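3-oxoacyl-[acyl-carrier-protein] synthase (Arabidopsis thaliana, PDB 2IX4) catalyses the condensation steps of mitochondrial fatty acid synthesis, lengthening ACP-bound acyl chains by two carbons taken from malonyl-ACP. Local coordinates at residues Lys113-Ser119 with Gly167-His173. Residues are numbered along the deposited sequence; the frame is centred on the assembly and turned at random.
Sequences KERTGVS and GFQGPNH
Val118 is held to segment 167-173 through both polar backbone atoms: its N donates to Pro171 O at 2.8 Å, and its O accepts from His173 N at 2.9 Å, which sets Val118 beside Asn172 in parallel register. One residue on, Ser119 OG and His173 ND1 are hydrogen-bonded at 2.9 Å, at the imidazole edge near its plane, and Ser119 OG also bonds Ser185 O. Both first torsions run anti (His173 chi1 -176°, Ser119 chi1 -173°), bringing OG to that edge. The far nitrogen, His173 NE2, bonds Asp188 of the second subunit, tying this strand pair to the dimer interface. Upstream, Gly170 N reaches Thr116 O, and Gln169 N binds Lys113 O at 2.9 Å, while Thr116 N comes to that same oxygen from the opposite face of its carbonyl plane. The Gln169 amide turns back to Gly167 O through NE2, which Glu110 also engages. Packing centres on Phe168: Thr116 CG2 sits 3.5 Å from the ring centroid, only 7° off its normal, a CH-pi contact, and Val118 CG2 meets the ring edge at CD1. A serine in place of Phe168 would probably leave the Thr116 and Val118 methyls facing a gap and uncover Val202 on strand 200-207. Strands 116-122 and 172-173, entered from helices 110-114 and 157-166, pair in parallel where the thiolase-fold sheet of the N-terminal half meets the second subunit.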
loop_
_atom_site.group_PDB
_atom_site.type_symbol
_atom_site.label_atom_id
_atom_site.label_comp_id
_atom_site.label_asym_id
_atom_site.label_seq_id
_atom_site.Cartn_x
_atom_site.Cartn_y
_atom_site.Cartn_z
ATOM N N LYS A 113 -10.486 17.400 13.938
ATOM C CA LYS A 113 -9.846 17.193 12.628
ATOM C C LYS A 113 -8.510 16.466 12.768
ATOM O O LYS A 113 -8.193 15.568 11.988
ATOM C CB LYS A 113 -9.603 18.537 11.941
ATOM C CG LYS A 113 -10.817 19.173 11.285
ATOM C CD LYS A 113 -10.392 20.456 10.584
ATOM C CE LYS A 113 -11.505 21.050 9.747
ATOM N NZ LYS A 113 -11.014 22.221 8.966
ATOM N N GLU A 114 -7.736 16.872 13.773
ATOM C CA GLU A 114 -6.441 16.264 14.076
ATOM C C GLU A 114 -6.571 14.837 14.601
ATOM O O GLU A 114 -5.626 14.048 14.505
ATOM C CB GLU A 114 -5.679 17.120 15.091
ATOM C CG GLU A 114 -5.099 18.406 14.519
ATOM C CD GLU A 114 -4.511 19.317 15.586
ATOM O OE1 GLU A 114 -4.246 18.848 16.715
ATOM O OE2 GLU A 114 -4.315 20.514 15.292
ATOM N N ARG A 115 -7.738 14.510 15.153
ATOM C CA ARG A 115 -8.006 13.160 15.659
ATOM C C ARG A 115 -8.702 12.255 14.636
ATOM O O ARG A 115 -9.047 11.113 14.944
ATOM C CB ARG A 115 -8.800 13.215 16.974
ATOM C CG ARG A 115 -7.992 13.710 18.179
ATOM C CD ARG A 115 -6.779 12.813 18.463
ATOM N NE ARG A 115 -7.154 11.524 19.044
ATOM C CZ ARG A 115 -6.321 10.500 19.218
ATOM N NH1 ARG A 115 -5.052 10.592 18.846
ATOM N NH2 ARG A 115 -6.760 9.373 19.763
ATOM N N THR A 116 -8.890 12.773 13.423
ATOM C CA THR A 116 -9.493 12.017 12.322
ATOM C C THR A 116 -8.459 11.708 11.243
ATOM O O THR A 116 -7.827 12.612 10.703
ATOM C CB THR A 116 -10.667 12.791 11.684
ATOM O OG1 THR A 116 -11.583 13.198 12.709
ATOM C CG2 THR A 116 -11.402 11.924 10.652
ATOM N N GLY A 117 -8.299 10.428 10.926
ATOM C CA GLY A 117 -7.385 10.010 9.869
ATOM C C GLY A 117 -8.083 9.364 8.682
ATOM O O GLY A 117 -9.313 9.234 8.653
ATOM N N VAL A 118 -7.287 8.960 7.697
ATOM C CA VAL A 118 -7.802 8.349 6.472
ATOM C C VAL A 118 -6.919 7.166 6.086
ATOM O O VAL A 118 -5.691 7.275 6.099
ATOM C CB VAL A 118 -7.856 9.366 5.301
ATOM C CG1 VAL A 118 -8.579 8.772 4.096
ATOM C CG2 VAL A 118 -8.545 10.663 5.730
ATOM N N SER A 119 -7.555 6.041 5.759
ATOM C CA SER A 119 -6.862 4.848 5.265
ATOM C C SER A 119 -7.657 4.202 4.126
ATOM O O SER A 119 -8.419 3.254 4.338
ATOM C CB SER A 119 -6.617 3.845 6.394
ATOM O OG SER A 119 -5.798 2.769 5.947
ATOM N N GLY A 167 -9.817 18.312 5.820
ATOM C CA GLY A 167 -8.849 18.825 6.783
ATOM C C GLY A 167 -8.481 17.796 7.834
ATOM O O GLY A 167 -8.178 18.149 8.971
ATOM N N PHE A 168 -8.506 16.524 7.448
ATOM C CA PHE A 168 -8.236 15.432 8.379
ATOM C C PHE A 168 -6.735 15.238 8.568
ATOM O O PHE A 168 -6.021 14.902 7.616
ATOM C CB PHE A 168 -8.914 14.132 7.915
ATOM C CG PHE A 168 -10.425 14.168 7.969
ATOM C CD1 PHE A 168 -11.176 13.314 7.170
ATOM C CD2 PHE A 168 -11.097 15.056 8.813
ATOM C CE1 PHE A 168 -12.572 13.330 7.212
ATOM C CE2 PHE A 168 -12.493 15.085 8.861
ATOM C CZ PHE A 168 -13.232 14.218 8.059
ATOM N N GLN A 169 -6.267 15.446 9.798
ATOM C CA GLN A 169 -4.833 15.482 10.094
ATOM C C GLN A 169 -4.358 14.347 11.005
ATOM O O GLN A 169 -3.239 14.384 11.527
ATOM C CB GLN A 169 -4.442 16.846 10.669
ATOM C CG GLN A 169 -4.703 18.006 9.718
ATOM C CD GLN A 169 -4.800 19.337 10.433
ATOM O OE1 GLN A 169 -3.803 19.863 10.919
ATOM N NE2 GLN A 169 -6.004 19.893 10.490
ATOM N N GLY A 170 -5.211 13.342 11.188
ATOM C CA GLY A 170 -4.812 12.100 11.838
ATOM C C GLY A 170 -3.986 11.271 10.873
ATOM O O GLY A 170 -3.587 11.770 9.816
ATOM N N PRO A 171 -3.724 9.996 11.216
ATOM C CA PRO A 171 -2.940 9.130 10.329
ATOM C C PRO A 171 -3.434 9.166 8.878
ATOM O O PRO A 171 -4.624 8.968 8.618
ATOM C CB PRO A 171 -3.139 7.737 10.933
ATOM C CG PRO A 171 -3.398 7.985 12.373
ATOM C CD PRO A 171 -4.140 9.297 12.446
ATOM N N ASN A 172 -2.513 9.452 7.958
ATOM C CA ASN A 172 -2.771 9.452 6.522
ATOM C C ASN A 172 -2.077 8.213 5.968
ATOM O O ASN A 172 -0.850 8.175 5.858
ATOM C CB ASN A 172 -2.222 10.745 5.896
ATOM C CG ASN A 172 -2.459 10.845 4.387
ATOM O OD1 ASN A 172 -2.684 9.850 3.701
ATOM N ND2 ASN A 172 -2.385 12.065 3.867
ATOM N N HIS A 173 -2.875 7.206 5.621
ATOM C CA HIS A 173 -2.387 5.837 5.460
ATOM C C HIS A 173 -3.016 5.139 4.251
ATOM O O HIS A 173 -4.048 5.568 3.726
ATOM C CB HIS A 173 -2.687 5.064 6.755
ATOM C CG HIS A 173 -2.158 3.661 6.781
ATOM N ND1 HIS A 173 -2.966 2.559 6.598
ATOM C CD2 HIS A 173 -0.912 3.181 7.004
ATOM C CE1 HIS A 173 -2.238 1.460 6.692
ATOM N NE2 HIS A 173 -0.989 1.809 6.938
#